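Local coordinates for protein similar to hydroxylamine oxidoreductase (Kuenenia stuttgartiensis, PDB 6H5L) that probably works as an oxidoreductase, an eight-heme c-type cytochrome forming part of an anammox reductase complex with an extended electron-transfer pathway, at residues A114-E117 against K118-R122; A177-V181 against P182-E186; R291-N295 against P296-G300. All blocks are in the same frame, centred on the assembly; numbering follows the deposited sequence.

Contact 1: A114-E117 against K118-R122; sequences AQIE and KNVGR. With HEC (heme c), chain E.
Val120 N donates to Ile116 O at 3.0 Å, and this is one of the last helical bonds of helix 107-120. The end has the features of a Schellman-type glycine C-cap: Gly121 is the first residue to leave helical angles, at positive phi (64°), and Arg122 N folds back to Glu117 O over 3.3 Å. That i to i+5 bond is weak, since its N-H...O angle is only 133°. In the two preceding steps, Lys118 N reaches Ala114 O at 3.2 Å and Asn119 N reaches Gln115 O at 3.1 Å.

Side chains add little across this surface turn. The CG2 branch of Ile116 stands 4.3 Å from Val120 CG1, a loose apolar i to i+4 contact along one flank of the helix. The other branch of Ile116 does different work: CG1 is set beside the backbone N and the chain runs on extended, which carries the terminal methyl away from the turn and toward the heme. Leu124 and His153 also touch this buried side chain. CB and CG of Glu117 lie alongside Arg122 O, while its carboxylate finds partners beyond the turn: OE2 takes a hydrogen bond from Leu124 N and forms a salt bridge with Lys104. The returning chain is held as well through Arg122 NH1, which pairs with Asp131. Gln115 packs on Pro151 of the neighbouring cytochrome subunit, bringing this helix end into contact with the partner chain. On the heme side the nearest approach is Ile116 CD1 to propionate oxygen O1D of the heme c, 3.6 Å.

Contact 2: A177-V181 against P182-E186; sequences ANTIV and PWYAE. With HEC (heme c), chain F.
Val181 lies over one face of the Trp183 indole in a CH-pi contact: its CB is 3.6 Å from the centroid of the six-membered ring and 14° off the ring normal, offset toward the rim. The indole folds back to this place because chi1 of 54° puts CG between the backbone N and the carbonyl carbon. Both valine methyls lie on the indole, CG1 by CZ2 and CH2 of the benzene part, CG2 by CE2 and NE1 of the pyrrole part. A weak bond from Tyr184 N to Val181 O, 3.4 Å long, links the two ends of the turn. Tyr184 takes another course, with CG opposite the backbone N, and its ring stands almost perpendicular to the Asn178 amide (87°). Asn178 OD1 approaches ring atom CE2 of Tyr184 to 3.5 Å, and Thr179 CG2 covers the centre of one ring face. Asp200 OD1 ties the pair together, accepting from both Tyr184 OH and Asn178 ND2.

Trp183 NE1 and Val181 CG1 meet heme methyls CMB and CMA, at 3.5 Å and 3.7 Å. The iron of this heme carries a water at 2.1 Å, consistent with an exchangeable coordination site. With an alanine at Trp183, Val181 is likely to lose the aromatic surface over it, and a gap would probably open beside heme methyl CMB. Val181, with extended backbone angles, is the bend joining helix 174-180 to helix 182-189; Phe446 of helix 443-446 meets Trp183, and helix 197-202 supplies Asp200.

Contact 3: R291-N295 against P296-G300; sequences RFIHN and PVMKG. With HEC (heme c), chain G.
Asn295 turns its amide back over the chain through chi1 of 87°, placing CG between its own backbone N and carbonyl carbon, and Met298 curls up to meet it through a chain bent at both chi2 and chi3. The first torsion makes an Asx turn: Asn295 OD1 accepts from Val297 N at 3.1 Å, a fairly straight bond (N-H...O 164°) whose donor is tilted 21° from the carbonyl plane. On the other branch of the amide, ND2 gives a weak bond to Met298 SD over 3.5 Å and a second weak one to Glu159 O. The oxygen and nitrogen of this buried amide are thereby both engaged, which fixes which way round the amide sits. Asn295 and Met298 cross at about a right angle, as do Ile293 and Met298, where Ile293 CG2 rests 4.0 Å from Met298 CG.

Just before the Asx turn, His294 sits at the centre of an inverse gamma turn, closed by a weak bond from Asn295 N to Ile293 O. The bond to its CB points away from residues 296-300, and His294 NE2 binds the heme iron at 2.0 Å. His213 is the other ligand, giving bis-histidine coordination, common in multiheme c-type cytochromes and consistent with an electron-transfer role. Second-shell bonds steady the histidine: Glu159 OE1 takes its backbone N-H, and Gln156 O accepts weakly from ND1, which would restrain ring rotation. Farther along, Pro296 and Val297 touch a second heme and Gly300 a third, so the loop runs among three cofactors. Val297 to Gly300 forms a type I beta turn. A water bridges the backbone from Asn295 to Met298, donating to Asn295 O at 2.6 Å and accepting from Met298 N at 3.1 Å.

How the contacts relate
Contact 1 is a surface helix end about 33 Å from the centre of the chain, whereas contacts 2 and 3 are buried, about 14 and 15 Å from it, on opposite sides. Contact 1 stays within one helix and depends on backbone bonds; contact 2 joins two helices by aromatic packing; contact 3 is a loop after a short strand, ordered by amide, sulfur and water. The closest heme of each differs, yet contacts 2 and 3 share one, lined by Ala177 and by Pro296 and Val297. Only contact 3 supplies an iron ligand; contact 2 offers aliphatic and indole surface, contact 1 a single methyl. Nearest atoms of contact 3 and either other are about 12 Å apart.

Contact 1: A114-E117 against K118-R122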
loop_
_atom_site.group_PDB
_atom_site.type_symbol
_atom_site.label_atom_id
_atom_site.label_comp_id
_atom_site.label_asym_id
_atom_site.label_seq_id
_atom_site.Cartn_x
_atom_site.Cartn_y
_atom_site.Cartn_z
ATOM N N ALA A 114 -0.067 -14.757 31.910
ATOM C CA ALA A 114 -0.843 -14.388 33.090
ATOM C C ALA A 114 -1.084 -15.589 33.996
ATOM O O ALA A 114 -0.971 -15.483 35.223
ATOM C CB ALA A 114 -2.170 -13.755 32.670
ATOM N N GLN A 115 -1.421 -16.740 33.410
ATOM C CA GLN A 115 -1.624 -17.947 34.205
ATOM C C GLN A 115 -0.327 -18.397 34.866
ATOM O O GLN A 115 -0.339 -18.883 36.004
ATOM C CB GLN A 115 -2.193 -19.061 33.330
ATOM C CG GLN A 115 -3.586 -18.774 32.792
ATOM C CD GLN A 115 -3.928 -19.628 31.587
ATOM O OE1 GLN A 115 -5.083 -19.998 31.382
ATOM N NE2 GLN A 115 -2.923 -19.936 30.777
ATOM N N ILE A 116 0.799 -18.244 34.168
ATOM C CA ILE A 116 2.090 -18.611 34.743
ATOM C C ILE A 116 2.433 -17.695 35.911
ATOM O O ILE A 116 2.972 -18.143 36.930
ATOM C CB ILE A 116 3.182 -18.588 33.659
ATOM C CG1 ILE A 116 2.883 -19.626 32.574
ATOM C CG2 ILE A 116 4.554 -18.844 34.267
ATOM C CD1 ILE A 116 3.805 -19.541 31.373
ATOM N N GLU A 117 2.125 -16.399 35.784
ATOM C CA GLU A 117 2.376 -15.464 36.879
ATOM C C GLU A 117 1.622 -15.870 38.140
ATOM O O GLU A 117 2.151 -15.758 39.252
ATOM C CB GLU A 117 1.988 -14.046 36.460
ATOM C CG GLU A 117 2.970 -13.386 35.508
ATOM C CD GLU A 117 2.516 -12.007 35.072
ATOM O OE1 GLU A 117 1.292 -11.783 34.985
ATOM O OE2 GLU A 117 3.386 -11.145 34.823
ATOM N N LYS A 118 0.383 -16.341 37.987
ATOM C CA LYS A 118 -0.381 -16.804 39.141
ATOM C C LYS A 118 0.231 -18.060 39.746
ATOM O O LYS A 118 0.267 -18.210 40.973
ATOM C CB LYS A 118 -1.834 -17.058 38.741
ATOM C CG LYS A 118 -2.699 -15.810 38.674
ATOM C CD LYS A 118 -3.447 -15.589 39.980
ATOM C CE LYS A 118 -4.350 -14.369 39.906
ATOM N NZ LYS A 118 -5.173 -14.218 41.137
ATOM N N ASN A 119 0.718 -18.975 38.902
ATOM C CA ASN A 119 1.243 -20.240 39.406
ATOM C C ASN A 119 2.564 -20.058 40.143
ATOM O O ASN A 119 2.839 -20.787 41.104
ATOM C CB ASN A 119 1.410 -21.237 38.260
ATOM C CG ASN A 119 0.086 -21.651 37.644
ATOM O OD1 ASN A 119 -0.972 -21.492 38.253
ATOM N ND2 ASN A 119 0.140 -22.192 36.434
ATOM N N VAL A 120 3.392 -19.099 39.719
ATOM C CA VAL A 120 4.702 -18.892 40.327
ATOM C C VAL A 120 4.713 -17.733 41.313
ATOM O O VAL A 120 5.759 -17.456 41.917
ATOM C CB VAL A 120 5.784 -18.686 39.247
ATOM C CG1 VAL A 120 5.752 -19.826 38.237
ATOM C CG2 VAL A 120 5.610 -17.340 38.554
ATOM N N GLY A 121 3.586 -17.044 41.492
ATOM C CA GLY A 121 3.520 -15.952 42.443
ATOM C C GLY A 121 4.404 -14.770 42.122
ATOM O O GLY A 121 4.720 -13.984 43.019
ATOM N N ARG A 122 4.814 -14.618 40.866
ATOM C CA ARG A 122 5.733 -13.566 40.463
ATOM C C ARG A 122 5.186 -12.857 39.232
ATOM O O ARG A 122 4.297 -13.361 38.544
ATOM C CB ARG A 122 7.128 -14.133 40.162
ATOM C CG ARG A 122 8.272 -13.144 40.326
ATOM C CD ARG A 122 9.497 -13.619 39.566
ATOM N NE ARG A 122 9.708 -15.056 39.713
ATOM C CZ ARG A 122 10.663 -15.738 39.089
ATOM N NH1 ARG A 122 11.500 -15.113 38.273
ATOM N NH2 ARG A 122 10.781 -17.045 39.280
HETATM FE FE HEC E . 9.236 -20.759 28.798
HETATM C CHA HEC E . 7.379 -19.080 26.482
HETATM C CHB HEC E . 9.790 -23.283 26.531
HETATM C CHC HEC E . 11.416 -22.271 30.988
HETATM C CHD HEC E . 8.113 -18.735 31.320
HETATM N NA HEC E . 8.702 -21.106 26.849
HETATM C C1A HEC E . 7.886 -20.299 26.081
HETATM C C2A HEC E . 7.664 -20.969 24.811
HETATM C C3A HEC E . 8.335 -22.126 24.834
HETATM C C4A HEC E . 8.997 -22.237 26.115
HETATM C CMA HEC E . 8.392 -23.171 23.699
HETATM C CAA HEC E . 6.825 -20.454 23.620
HETATM C CBA HEC E . 7.418 -19.148 23.097
HETATM C CGA HEC E . 7.005 -18.922 21.665
HETATM O O1A HEC E . 6.406 -19.847 21.060
HETATM O O2A HEC E . 7.279 -17.820 21.126
HETATM N NB HEC E . 10.326 -22.514 28.799
HETATM C C1B HEC E . 10.543 -23.299 27.684
HETATM C C2B HEC E . 11.701 -24.131 27.936
HETATM C C3B HEC E . 12.143 -23.860 29.170
HETATM C C4B HEC E . 11.293 -22.832 29.735
HETATM C CMB HEC E . 12.270 -25.166 26.943
HETATM C CAB HEC E . 13.352 -24.494 29.890
HETATM C CBB HEC E . 14.671 -24.045 29.228
HETATM N NC HEC E . 9.653 -20.577 30.790
HETATM C C1C HEC E . 10.649 -21.238 31.485
HETATM C C2C HEC E . 10.874 -20.532 32.735
HETATM C C3C HEC E . 9.835 -19.698 32.896
HETATM C C4C HEC E . 9.129 -19.615 31.630
HETATM C CMC HEC E . 11.723 -21.114 33.891
HETATM C CAC HEC E . 9.549 -18.793 34.119
HETATM C CBC HEC E . 10.508 -17.583 34.135
HETATM N ND HEC E . 7.960 -19.136 28.884
HETATM C C1D HEC E . 7.606 -18.481 30.061
HETATM C C2D HEC E . 6.608 -17.485 29.749
HETATM C C3D HEC E . 6.376 -17.591 28.236
HETATM C C4D HEC E . 7.259 -18.643 27.785
HETATM C CMD HEC E . 5.921 -16.517 30.735
HETATM C CAD HEC E . 5.403 -16.751 27.379
HETATM C CBD HEC E . 3.993 -17.326 27.479
HETATM C CGD HEC E . 3.960 -18.731 26.937
HETATM O O1D HEC E . 3.951 -19.691 27.750
HETATM O O2D HEC E . 3.946 -18.891 25.689
#

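Contact 2: A177-V181 against P182-E186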
loop_
_atom_site.group_PDB
_atom_site.type_symbol
_atom_site.label_atom_id
_atom_site.label_comp_id
_atom_site.label_asym_id
_atom_site.label_seq_id
_atom_site.Cartn_x
_atom_site.Cartn_y
_atom_site.Cartn_z
ATOM N N ALA A 177 17.862 -45.768 28.301
ATOM C CA ALA A 177 18.104 -46.742 27.241
ATOM C C ALA A 177 19.519 -46.640 26.686
ATOM O O ALA A 177 20.080 -47.640 26.223
ATOM C CB ALA A 177 17.084 -46.558 26.125
ATOM N N ASN A 178 20.110 -45.447 26.718
ATOM C CA ASN A 178 21.441 -45.258 26.152
ATOM C C ASN A 178 22.489 -46.059 26.921
ATOM O O ASN A 178 23.233 -46.855 26.338
ATOM C CB ASN A 178 21.794 -43.770 26.138
ATOM C CG ASN A 178 23.075 -43.481 25.376
ATOM O OD1 ASN A 178 23.487 -44.257 24.510
ATOM N ND2 ASN A 178 23.712 -42.359 25.691
ATOM N N THR A 179 22.559 -45.861 28.237
ATOM C CA THR A 179 23.637 -46.410 29.047
ATOM C C THR A 179 23.249 -47.667 29.818
ATOM O O THR A 179 24.107 -48.250 30.487
ATOM C CB THR A 179 24.150 -45.350 30.030
ATOM O OG1 THR A 179 23.132 -45.057 30.995
ATOM C CG2 THR A 179 24.520 -44.073 29.288
ATOM N N ILE A 180 21.990 -48.106 29.746
ATOM C CA ILE A 180 21.611 -49.297 30.501
ATOM C C ILE A 180 22.039 -50.567 29.775
ATOM O O ILE A 180 22.267 -51.602 30.413
ATOM C CB ILE A 180 20.099 -49.306 30.797
ATOM C CG1 ILE A 180 19.783 -50.285 31.930
ATOM C CG2 ILE A 180 19.301 -49.664 29.547
ATOM C CD1 ILE A 180 18.321 -50.328 32.312
ATOM N N VAL A 181 22.160 -50.519 28.454
ATOM C CA VAL A 181 22.538 -51.720 27.701
ATOM C C VAL A 181 24.004 -52.037 27.968
ATOM O O VAL A 181 24.823 -51.107 28.099
ATOM C CB VAL A 181 22.270 -51.522 26.207
ATOM C CG1 VAL A 181 20.769 -51.446 25.952
ATOM C CG2 VAL A 181 22.962 -50.267 25.694
ATOM N N PRO A 182 24.383 -53.313 28.074
ATOM C CA PRO A 182 25.749 -53.638 28.510
ATOM C C PRO A 182 26.819 -53.336 27.476
ATOM O O PRO A 182 27.984 -53.171 27.856
ATOM C CB PRO A 182 25.672 -55.140 28.809
ATOM C CG PRO A 182 24.578 -55.634 27.921
ATOM C CD PRO A 182 23.569 -54.520 27.851
ATOM N N TRP A 183 26.474 -53.253 26.192
ATOM C CA TRP A 183 27.489 -53.022 25.172
ATOM C C TRP A 183 27.931 -51.567 25.086
ATOM O O TRP A 183 28.860 -51.264 24.329
ATOM C CB TRP A 183 26.994 -53.499 23.803
ATOM C CG TRP A 183 25.673 -52.935 23.376
ATOM C CD1 TRP A 183 25.456 -51.760 22.715
ATOM C CD2 TRP A 183 24.384 -53.535 23.559
ATOM N NE1 TRP A 183 24.112 -51.588 22.483
ATOM C CE2 TRP A 183 23.432 -52.664 22.992
ATOM C CE3 TRP A 183 23.943 -54.721 24.153
ATOM C CZ2 TRP A 183 22.068 -52.943 22.999
ATOM C CZ3 TRP A 183 22.588 -54.996 24.160
ATOM C CH2 TRP A 183 21.666 -54.110 23.589
ATOM N N TYR A 184 27.301 -50.663 25.839
ATOM C CA TYR A 184 27.808 -49.297 25.923
ATOM C C TYR A 184 29.086 -49.251 26.752
ATOM O O TYR A 184 30.112 -48.728 26.302
ATOM C CB TYR A 184 26.738 -48.374 26.517
ATOM C CG TYR A 184 27.070 -46.892 26.456
ATOM C CD1 TYR A 184 27.950 -46.315 27.365
ATOM C CD2 TYR A 184 26.486 -46.067 25.501
ATOM C CE1 TYR A 184 28.253 -44.968 27.315
ATOM C CE2 TYR A 184 26.782 -44.714 25.446
ATOM C CZ TYR A 184 27.666 -44.172 26.357
ATOM O OH TYR A 184 27.969 -42.831 26.314
ATOM N N ALA A 185 29.037 -49.795 27.971
ATOM C CA ALA A 185 30.216 -49.805 28.831
ATOM C C ALA A 185 31.320 -50.679 28.252
ATOM O O ALA A 185 32.508 -50.368 28.397
ATOM C CB ALA A 185 29.838 -50.284 30.231
ATOM N N GLU A 186 30.949 -51.781 27.596
ATOM C CA GLU A 186 31.952 -52.658 27.002
ATOM C C GLU A 186 32.727 -51.940 25.906
ATOM O O GLU A 186 33.954 -52.065 25.820
ATOM C CB GLU A 186 31.283 -53.918 26.453
ATOM C CG GLU A 186 32.249 -54.962 25.913
ATOM C CD GLU A 186 33.140 -55.555 26.988
ATOM O OE1 GLU A 186 34.373 -55.371 26.916
ATOM O OE2 GLU A 186 32.607 -56.206 27.911
HETATM FE FE HEC F . 18.951 -45.301 20.338
HETATM C CHA HEC F . 15.973 -46.918 20.276
HETATM C CHB HEC F . 20.234 -47.427 22.551
HETATM C CHC HEC F . 22.193 -44.320 19.415
HETATM C CHD HEC F . 17.722 -42.672 18.593
HETATM N NA HEC F . 18.220 -46.878 21.261
HETATM C C1A HEC F . 16.966 -47.431 21.090
HETATM C C2A HEC F . 16.910 -48.630 21.912
HETATM C C3A HEC F . 18.085 -48.761 22.537
HETATM C C4A HEC F . 18.938 -47.661 22.142
HETATM C CMA HEC F . 18.468 -49.894 23.515
HETATM C CAA HEC F . 15.715 -49.599 22.065
HETATM C CBA HEC F . 14.501 -48.862 22.617
HETATM C CGA HEC F . 14.521 -48.923 24.120
HETATM O O1A HEC F . 14.422 -47.839 24.747
HETATM O O2A HEC F . 14.647 -50.039 24.689
HETATM N NB HEC F . 20.892 -45.732 20.930
HETATM C C1B HEC F . 21.173 -46.774 21.782
HETATM C C2B HEC F . 22.592 -47.059 21.712
HETATM C C3B HEC F . 23.146 -46.188 20.832
HETATM C C4B HEC F . 22.072 -45.344 20.333
HETATM C CMB HEC F . 23.220 -48.190 22.562
HETATM C CAB HEC F . 24.608 -45.987 20.336
HETATM C CBB HEC F . 25.740 -46.550 21.226
HETATM N NC HEC F . 19.820 -43.747 19.241
HETATM C C1C HEC F . 21.151 -43.570 18.913
HETATM C C2C HEC F . 21.236 -42.549 17.882
HETATM C C3C HEC F . 20.009 -42.018 17.736
HETATM C C4C HEC F . 19.091 -42.808 18.536
HETATM C CMC HEC F . 22.564 -41.958 17.350
HETATM C CAC HEC F . 19.587 -40.847 16.812
HETATM C CBC HEC F . 19.853 -41.178 15.328
HETATM N ND HEC F . 17.114 -44.868 19.541
HETATM C C1D HEC F . 16.826 -43.684 18.870
HETATM C C2D HEC F . 15.427 -43.690 18.505
HETATM C C3D HEC F . 14.871 -45.024 19.035
HETATM C C4D HEC F . 15.995 -45.684 19.659
HETATM C CMD HEC F . 14.679 -42.569 17.749
HETATM C CAD HEC F . 13.431 -45.577 18.934
HETATM C CBD HEC F . 12.932 -45.545 17.492
HETATM C CGD HEC F . 11.529 -46.083 17.451
HETATM O O1D HEC F . 11.088 -46.650 18.481
HETATM O O2D HEC F . 10.858 -45.952 16.395
HETATM O O HOH W 1 19.118 -46.343 18.512
#

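Contact 3: R291-N295 against P296-G300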
loop_
_atom_site.group_PDB
_atom_site.type_symbol
_atom_site.label_atom_id
_atom_site.label_comp_id
_atom_site.label_asym_id
_atom_site.label_seq_id
_atom_site.Cartn_x
_atom_site.Cartn_y
_atom_site.Cartn_z
ATOM N N ARG A 291 -8.417 -34.691 21.719
ATOM C CA ARG A 291 -7.561 -34.171 22.775
ATOM C C ARG A 291 -6.107 -34.374 22.378
ATOM O O ARG A 291 -5.719 -35.473 21.973
ATOM C CB ARG A 291 -7.856 -34.889 24.093
ATOM C CG ARG A 291 -7.637 -34.090 25.370
ATOM C CD ARG A 291 -7.885 -35.010 26.562
ATOM N NE ARG A 291 -8.383 -34.330 27.755
ATOM C CZ ARG A 291 -9.630 -33.893 27.902
ATOM N NH1 ARG A 291 -10.505 -34.035 26.919
ATOM N NH2 ARG A 291 -10.000 -33.303 29.028
ATOM N N PHE A 292 -5.307 -33.322 22.493
ATOM C CA PHE A 292 -3.885 -33.399 22.204
ATOM C C PHE A 292 -3.080 -33.392 23.499
ATOM O O PHE A 292 -3.581 -33.033 24.567
ATOM C CB PHE A 292 -3.450 -32.242 21.299
ATOM C CG PHE A 292 -3.880 -32.395 19.865
ATOM C CD1 PHE A 292 -5.148 -32.013 19.462
ATOM C CD2 PHE A 292 -3.013 -32.918 18.918
ATOM C CE1 PHE A 292 -5.543 -32.152 18.143
ATOM C CE2 PHE A 292 -3.403 -33.060 17.600
ATOM C CZ PHE A 292 -4.669 -32.676 17.213
ATOM N N ILE A 293 -1.817 -33.804 23.392
ATOM C CA ILE A 293 -0.939 -33.917 24.550
ATOM C C ILE A 293 0.478 -33.559 24.123
ATOM O O ILE A 293 0.873 -33.777 22.974
ATOM C CB ILE A 293 -1.018 -35.334 25.172
ATOM C CG1 ILE A 293 -0.272 -35.392 26.508
ATOM C CG2 ILE A 293 -0.489 -36.383 24.200
ATOM C CD1 ILE A 293 -0.477 -36.693 27.261
ATOM N N HIS A 294 1.245 -33.000 25.062
ATOM C CA HIS A 294 2.608 -32.532 24.800
ATOM C C HIS A 294 3.613 -33.681 24.940
ATOM O O HIS A 294 4.572 -33.627 25.711
ATOM C CB HIS A 294 2.947 -31.369 25.729
ATOM C CG HIS A 294 4.280 -30.734 25.466
ATOM N ND1 HIS A 294 5.335 -30.832 26.348
ATOM C CD2 HIS A 294 4.727 -29.985 24.429
ATOM C CE1 HIS A 294 6.375 -30.175 25.864
ATOM N NE2 HIS A 294 6.034 -29.650 24.700
ATOM N N ASN A 295 3.360 -34.745 24.173
ATOM C CA ASN A 295 4.294 -35.851 23.972
ATOM C C ASN A 295 3.777 -36.714 22.826
ATOM O O ASN A 295 2.559 -36.841 22.645
ATOM C CB ASN A 295 4.486 -36.679 25.249
ATOM C CG ASN A 295 3.458 -37.784 25.403
ATOM O OD1 ASN A 295 3.540 -38.826 24.750
ATOM N ND2 ASN A 295 2.498 -37.574 26.292
ATOM N N PRO A 296 4.661 -37.309 22.026
ATOM C CA PRO A 296 4.233 -37.991 20.791
ATOM C C PRO A 296 4.084 -39.509 20.872
ATOM O O PRO A 296 3.891 -40.127 19.820
ATOM C CB PRO A 296 5.372 -37.631 19.833
ATOM C CG PRO A 296 6.583 -37.625 20.719
ATOM C CD PRO A 296 6.125 -37.148 22.081
ATOM N N VAL A 297 4.164 -40.123 22.051
ATOM C CA VAL A 297 4.354 -41.569 22.153
ATOM C C VAL A 297 3.131 -42.304 22.681
ATOM O O VAL A 297 3.186 -43.534 22.828
ATOM C CB VAL A 297 5.584 -41.901 23.021
ATOM C CG1 VAL A 297 6.776 -41.061 22.596
ATOM C CG2 VAL A 297 5.267 -41.677 24.493
ATOM N N MET A 298 2.026 -41.607 22.957
ATOM C CA MET A 298 0.937 -42.235 23.705
ATOM C C MET A 298 0.197 -43.299 22.897
ATOM O O MET A 298 -0.369 -44.230 23.484
ATOM C CB MET A 298 -0.051 -41.176 24.193
ATOM C CG MET A 298 0.549 -40.149 25.140
ATOM S SD MET A 298 1.428 -40.888 26.530
ATOM C CE MET A 298 0.100 -41.753 27.362
ATOM N N LYS A 299 0.187 -43.194 21.569
ATOM C CA LYS A 299 -0.616 -44.079 20.736
ATOM C C LYS A 299 0.196 -45.173 20.039
ATOM O O LYS A 299 -0.332 -45.822 19.130
ATOM C CB LYS A 299 -1.371 -43.268 19.685
ATOM C CG LYS A 299 -2.197 -42.137 20.258
ATOM C CD LYS A 299 -3.183 -41.604 19.236
ATOM C CE LYS A 299 -2.492 -41.230 17.933
ATOM N NZ LYS A 299 -1.445 -40.183 18.110
ATOM N N GLY A 300 1.448 -45.397 20.437
ATOM C CA GLY A 300 2.261 -46.415 19.786
ATOM C C GLY A 300 1.727 -47.819 20.007
ATOM O O GLY A 300 1.279 -48.176 21.098
HETATM FE FE HEC G . 7.539 -28.463 24.101
HETATM C CHA HEC G . 4.865 -26.603 23.012
HETATM C CHB HEC G . 7.711 -26.515 26.928
HETATM C CHC HEC G . 9.880 -30.609 25.469
HETATM C CHD HEC G . 7.673 -30.177 21.170
HETATM N NA HEC G . 6.491 -26.852 24.830
HETATM C C1A HEC G . 5.409 -26.249 24.221
HETATM C C2A HEC G . 4.943 -25.176 25.071
HETATM C C3A HEC G . 5.723 -25.148 26.154
HETATM C C4A HEC G . 6.716 -26.201 26.027
HETATM C CMA HEC G . 5.583 -24.160 27.329
HETATM C CAA HEC G . 3.746 -24.244 24.775
HETATM C CBA HEC G . 4.220 -22.936 24.150
HETATM C CGA HEC G . 3.024 -22.058 23.883
HETATM O O1A HEC G . 1.884 -22.589 23.849
HETATM O O2A HEC G . 3.210 -20.827 23.700
HETATM N NB HEC G . 8.655 -28.512 25.840
HETATM C C1B HEC G . 8.451 -27.680 26.926
HETATM C C2B HEC G . 9.150 -28.251 28.058
HETATM C C3B HEC G . 9.755 -29.376 27.658
HETATM C C4B HEC G . 9.454 -29.563 26.254
HETATM C CMB HEC G . 9.180 -27.634 29.470
HETATM C CAB HEC G . 10.616 -30.336 28.511
HETATM C CBB HEC G . 9.730 -31.128 29.499
HETATM N NC HEC G . 8.589 -30.090 23.445
HETATM C C1C HEC G . 9.494 -30.843 24.169
HETATM C C2C HEC G . 9.865 -31.990 23.367
HETATM C C3C HEC G . 9.364 -31.800 22.140
HETATM C C4C HEC G . 8.480 -30.648 22.187
HETATM C CMC HEC G . 10.990 -32.980 23.750
HETATM C CAC HEC G . 9.562 -32.728 20.921
HETATM C CBC HEC G . 8.886 -34.094 21.183
HETATM N ND HEC G . 6.475 -28.356 22.338
HETATM C C1D HEC G . 6.636 -29.276 21.305
HETATM C C2D HEC G . 5.525 -29.128 20.391
HETATM C C3D HEC G . 4.649 -28.013 20.968
HETATM C C4D HEC G . 5.317 -27.596 22.175
HETATM C CMD HEC G . 5.265 -29.920 19.100
HETATM C CAD HEC G . 3.328 -27.461 20.391
HETATM C CBD HEC G . 2.194 -27.967 21.280
HETATM C CGD HEC G . 0.855 -27.817 20.607
HETATM O O1D HEC G . -0.139 -28.387 21.124
HETATM O O2D HEC G . 0.781 -27.133 19.554
HETATM O O HOH W 2 0.918 -38.819 22.189
#